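Local coordinates for protein ribonucleoside-diphosphate reductase, alpha chain (Actinobacillus ureae ATCC 25976, PDB 6DQX) that probably reduces ribonucleoside diphosphates to deoxyribonucleotides as the catalytic alpha subunit of a class Id ribonucleotide reductase, at residues L53-I56 / R57-E61; S89-W92 / S93-L97. All coordinates share one frame; numbering follows the deposited sequence.

Interaction 1. Residues L53-I56 / R57-E61; sequences LERI and RFIAE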
loop_
_atom_site.group_PDB
_atom_site.type_symbol
_atom_site.label_atom_id
_atom_site.label_comp_id
_atom_site.label_asym_id
_atom_site.label_seq_id
_atom_site.Cartn_x
_atom_site.Cartn_y
_atom_site.Cartn_z
ATOM N N LEU A 53 6.716 -33.498 20.543
ATOM C CA LEU A 53 6.305 -33.777 21.917
ATOM C C LEU A 53 6.752 -32.686 22.870
ATOM O O LEU A 53 6.010 -32.282 23.738
ATOM C CB LEU A 53 6.831 -35.145 22.402
ATOM C CG LEU A 53 6.217 -36.404 21.792
ATOM C CD1 LEU A 53 7.019 -37.663 22.152
ATOM C CD2 LEU A 53 4.759 -36.531 22.229
ATOM N N GLU A 54 7.983 -32.212 22.717
ATOM C CA GLU A 54 8.502 -31.131 23.542
ATOM C C GLU A 54 7.638 -29.870 23.422
ATOM O O GLU A 54 7.337 -29.187 24.401
ATOM C CB GLU A 54 9.929 -30.857 23.072
ATOM C CG GLU A 54 10.717 -29.859 23.842
ATOM C CD GLU A 54 12.180 -29.922 23.443
ATOM O OE1 GLU A 54 12.498 -30.243 22.261
ATOM O OE2 GLU A 54 13.007 -29.662 24.323
ATOM N N ARG A 55 7.267 -29.565 22.197
ATOM C CA ARG A 55 6.403 -28.421 21.923
ATOM C C ARG A 55 5.034 -28.569 22.628
ATOM O O ARG A 55 4.543 -27.609 23.235
ATOM C CB ARG A 55 6.253 -28.270 20.407
ATOM C CG ARG A 55 5.483 -27.053 19.933
ATOM C CD ARG A 55 6.191 -25.748 20.189
ATOM N NE ARG A 55 5.288 -24.639 19.885
ATOM C CZ ARG A 55 5.055 -23.568 20.634
ATOM N NH1 ARG A 55 5.685 -23.362 21.775
ATOM N NH2 ARG A 55 4.160 -22.670 20.207
ATOM N N ILE A 56 4.458 -29.765 22.598
ATOM C CA ILE A 56 3.137 -29.986 23.218
ATOM C C ILE A 56 3.215 -29.780 24.725
ATOM O O ILE A 56 2.366 -29.130 25.324
ATOM C CB ILE A 56 2.562 -31.369 22.870
ATOM C CG1 ILE A 56 2.267 -31.468 21.365
ATOM C CG2 ILE A 56 1.327 -31.678 23.699
ATOM C CD1 ILE A 56 2.201 -32.900 20.873
ATOM N N ARG A 57 4.237 -30.360 25.346
ATOM C CA ARG A 57 4.463 -30.137 26.758
ATOM C C ARG A 57 4.634 -28.660 27.101
ATOM O O ARG A 57 4.086 -28.199 28.102
ATOM C CB ARG A 57 5.699 -30.943 27.236
ATOM C CG ARG A 57 6.053 -30.728 28.711
ATOM C CD ARG A 57 5.132 -31.555 29.604
ATOM N NE ARG A 57 5.536 -32.978 29.647
ATOM C CZ ARG A 57 4.755 -34.002 30.036
ATOM N NH1 ARG A 57 3.482 -33.818 30.428
ATOM N NH2 ARG A 57 5.243 -35.239 30.020
ATOM N N PHE A 58 5.445 -27.930 26.324
ATOM C CA PHE A 58 5.655 -26.509 26.562
ATOM C C PHE A 58 4.332 -25.735 26.471
ATOM O O PHE A 58 4.053 -24.886 27.299
ATOM C CB PHE A 58 6.654 -25.915 25.565
ATOM C CG PHE A 58 6.838 -24.434 25.710
ATOM C CD1 PHE A 58 7.734 -23.923 26.638
ATOM C CD2 PHE A 58 6.101 -23.547 24.932
ATOM C CE1 PHE A 58 7.908 -22.554 26.771
ATOM C CE2 PHE A 58 6.259 -22.184 25.064
ATOM C CZ PHE A 58 7.153 -21.681 25.992
ATOM N N ILE A 59 3.539 -26.048 25.455
ATOM C CA ILE A 59 2.231 -25.366 25.261
ATOM C C ILE A 59 1.316 -25.604 26.470
ATOM O O ILE A 59 0.726 -24.650 27.005
ATOM C CB ILE A 59 1.570 -25.834 23.950
ATOM C CG1 ILE A 59 2.317 -25.243 22.770
ATOM C CG2 ILE A 59 0.077 -25.464 23.911
ATOM C CD1 ILE A 59 1.949 -25.832 21.423
ATOM N N ALA A 60 1.229 -26.866 26.906
ATOM C CA ALA A 60 0.414 -27.248 28.076
ATOM C C ALA A 60 0.862 -26.518 29.338
ATOM O O ALA A 60 0.040 -25.980 30.080
ATOM C CB ALA A 60 0.505 -28.742 28.319
ATOM N N GLU A 61 2.176 -26.512 29.588
ATOM C CA GLU A 61 2.709 -25.877 30.800
ATOM C C GLU A 61 2.563 -24.362 30.737
ATOM O O GLU A 61 2.306 -23.722 31.748
ATOM C CB GLU A 61 4.183 -26.264 31.025
ATOM C CG GLU A 61 4.390 -27.734 31.359
ATOM C CD GLU A 61 3.901 -28.139 32.751
ATOM O OE1 GLU A 61 3.705 -27.263 33.632
ATOM O OE2 GLU A 61 3.694 -29.355 32.959
#
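The guanidinium of R55 meets I59 over one face and F58 at its edge, both about one helical turn further along the chain. I59 CG1 stands 3.8 Å above the guanidinium plane, over the centre of the group, while I59 CD1 comes to 3.9 Å from R55 NE. On the F58 side, CD2 lies 3.2 Å from R55 NH1. The planes are 32° apart, and the ring sits beside the guanidinium instead of over its face, so the two are not stacked. A bend at chi2 (68°) in R55, whose CG is anti to the backbone N, folds the chain along the helix and carries its charged end forward to these two residues. All of this sits on helix 52-67, and the i to i+4 ladder is regular. R57 N donates to L53 O at 3.1 Å, with a nearly straight N-H...O angle of 176°, and I59 N donates to R55 O at 2.9 Å. I59 CG1 also rests 3.3 Å from R55 O, so one side chain touches both the carbonyl and the guanidinium of R55. NH2 of this buried arginine is bonded to F95 O and NE to W92 O. On another flank I56 and A60 pack against helix 72-82, where Y77 also receives R57 in a cation-pi contact.

Interaction 2. Residues S89-W92 / S93-L97; sequences SPIW and SNFGL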
loop_
_atom_site.group_PDB
_atom_site.type_symbol
_atom_site.label_atom_id
_atom_site.label_comp_id
_atom_site.label_asym_id
_atom_site.label_seq_id
_atom_site.Cartn_x
_atom_site.Cartn_y
_atom_site.Cartn_z
ATOM N N SER A 89 -2.422 -23.722 13.348
ATOM C CA SER A 89 -1.020 -23.537 12.956
ATOM C C SER A 89 -0.362 -22.309 13.601
ATOM O O SER A 89 0.785 -22.414 13.987
ATOM C CB SER A 89 -0.820 -23.594 11.436
ATOM O OG SER A 89 -1.439 -22.540 10.776
ATOM N N PRO A 90 -1.079 -21.165 13.750
ATOM C CA PRO A 90 -0.474 -20.067 14.519
ATOM C C PRO A 90 -0.143 -20.411 15.979
ATOM O O PRO A 90 0.845 -19.928 16.512
ATOM C CB PRO A 90 -1.531 -18.954 14.441
ATOM C CG PRO A 90 -2.278 -19.235 13.183
ATOM C CD PRO A 90 -2.361 -20.736 13.154
ATOM N N ILE A 91 -0.962 -21.248 16.621
ATOM C CA ILE A 91 -0.689 -21.686 17.987
ATOM C C ILE A 91 0.544 -22.608 18.020
ATOM O O ILE A 91 1.460 -22.405 18.836
ATOM C CB ILE A 91 -1.956 -22.354 18.600
ATOM C CG1 ILE A 91 -3.002 -21.258 18.864
ATOM C CG2 ILE A 91 -1.609 -23.134 19.866
ATOM C CD1 ILE A 91 -4.432 -21.729 19.100
ATOM N N TRP A 92 0.575 -23.592 17.133
ATOM C CA TRP A 92 1.747 -24.491 17.001
ATOM C C TRP A 92 2.995 -23.657 16.765
ATOM O O TRP A 92 4.051 -23.909 17.367
ATOM C CB TRP A 92 1.606 -25.458 15.826
ATOM C CG TRP A 92 0.957 -26.752 16.134
ATOM C CD1 TRP A 92 -0.321 -27.131 15.793
ATOM C CD2 TRP A 92 1.532 -27.862 16.829
ATOM N NE1 TRP A 92 -0.573 -28.406 16.252
ATOM C CE2 TRP A 92 0.545 -28.877 16.887
ATOM C CE3 TRP A 92 2.780 -28.098 17.414
ATOM C CZ2 TRP A 92 0.770 -30.106 17.505
ATOM C CZ3 TRP A 92 3.010 -29.330 18.016
ATOM C CH2 TRP A 92 2.008 -30.316 18.063
ATOM N N SER A 93 2.870 -22.664 15.890
ATOM C CA SER A 93 4.052 -21.862 15.490
ATOM C C SER A 93 4.548 -20.896 16.560
ATOM O O SER A 93 5.778 -20.774 16.766
ATOM C CB SER A 93 3.792 -21.119 14.184
ATOM O OG SER A 93 3.612 -22.037 13.124
ATOM N N ASN A 94 3.614 -20.207 17.226
ATOM C CA ASN A 94 3.912 -18.995 17.974
ATOM C C ASN A 94 3.496 -18.961 19.429
ATOM O O ASN A 94 3.973 -18.100 20.154
ATOM C CB ASN A 94 3.265 -17.778 17.259
ATOM C CG ASN A 94 3.601 -17.713 15.764
ATOM O OD1 ASN A 94 2.746 -17.365 14.947
ATOM N ND2 ASN A 94 4.853 -18.066 15.399
ATOM N N PHE A 95 2.569 -19.818 19.874
ATOM C CA PHE A 95 2.076 -19.702 21.255
ATOM C C PHE A 95 3.180 -19.875 22.298
ATOM O O PHE A 95 3.940 -20.843 22.246
ATOM C CB PHE A 95 0.933 -20.704 21.531
ATOM C CG PHE A 95 0.372 -20.611 22.926
ATOM C CD1 PHE A 95 -0.319 -19.488 23.334
ATOM C CD2 PHE A 95 0.552 -21.641 23.845
ATOM C CE1 PHE A 95 -0.828 -19.385 24.630
ATOM C CE2 PHE A 95 0.055 -21.542 25.146
ATOM C CZ PHE A 95 -0.657 -20.438 25.527
ATOM N N GLY A 96 3.248 -18.954 23.262
ATOM C CA GLY A 96 4.285 -18.976 24.277
ATOM C C GLY A 96 5.678 -18.546 23.807
ATOM O O GLY A 96 6.603 -18.540 24.603
ATOM N N LEU A 97 5.834 -18.193 22.534
ATOM C CA LEU A 97 7.118 -17.755 21.974
ATOM C C LEU A 97 7.090 -16.259 21.625
ATOM O O LEU A 97 6.032 -15.631 21.557
ATOM C CB LEU A 97 7.451 -18.560 20.716
ATOM C CG LEU A 97 7.402 -20.088 20.788
ATOM C CD1 LEU A 97 7.746 -20.701 19.445
ATOM C CD2 LEU A 97 8.322 -20.616 21.874
#
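S93 folds back on S89 in the last turn of the short helix 89-94, which ends in a type II beta turn from N94 to L97. Both S93 N and S93 OG donate to S89 O, at 2.8 Å and 3.0 Å, and they reach it from opposite faces of the carbonyl plane. The hydroxyl can do this because OG is anti to the carbonyl carbon (chi1 -65°), which turns it back toward the preceding turn. Next, N94 N bonds to P90 O at 2.9 Å, though with a bent N-H...O angle of 138°, and N94 CB lies 3.3 Å from the same oxygen. F95 is the first residue to leave helical phi/psi, yet its N still donates to I91 O. Its side chain runs beside that of I91, pointing the same way, with I91 CG2 3.9 Å from F95 CB, and the ring continues to edge-to-face contacts with F315 and H62. I91 and F95 also both meet V319 of helix 308-327. G96 takes the positive phi (74°) of the third turn position, and its N bonds to E322 OE1 on that helix. The turn closes at L97, whose N donates to N94 O at 3.0 Å.

How the interactions relate
Both interactions are local contacts between residues three or four apart and each is partly buried, but interaction 1 has four exposed residues among those that touch, whereas interaction 2 has none. Interaction 1 lies within an uninterrupted helix; 89-97 includes a helix end, so carbonyls at and just after its last turn, W92 O and F95 O, accept from outside donors. The R55 bonds to these two oxygens join the interactions, and F58 CZ meets G96 O at 3.5 Å beside them. Charge from 53-61 thus meets backbone oxygens of 89-97, while W92 on I56 and F95 on I59 add apolar contact between the buried sides of both.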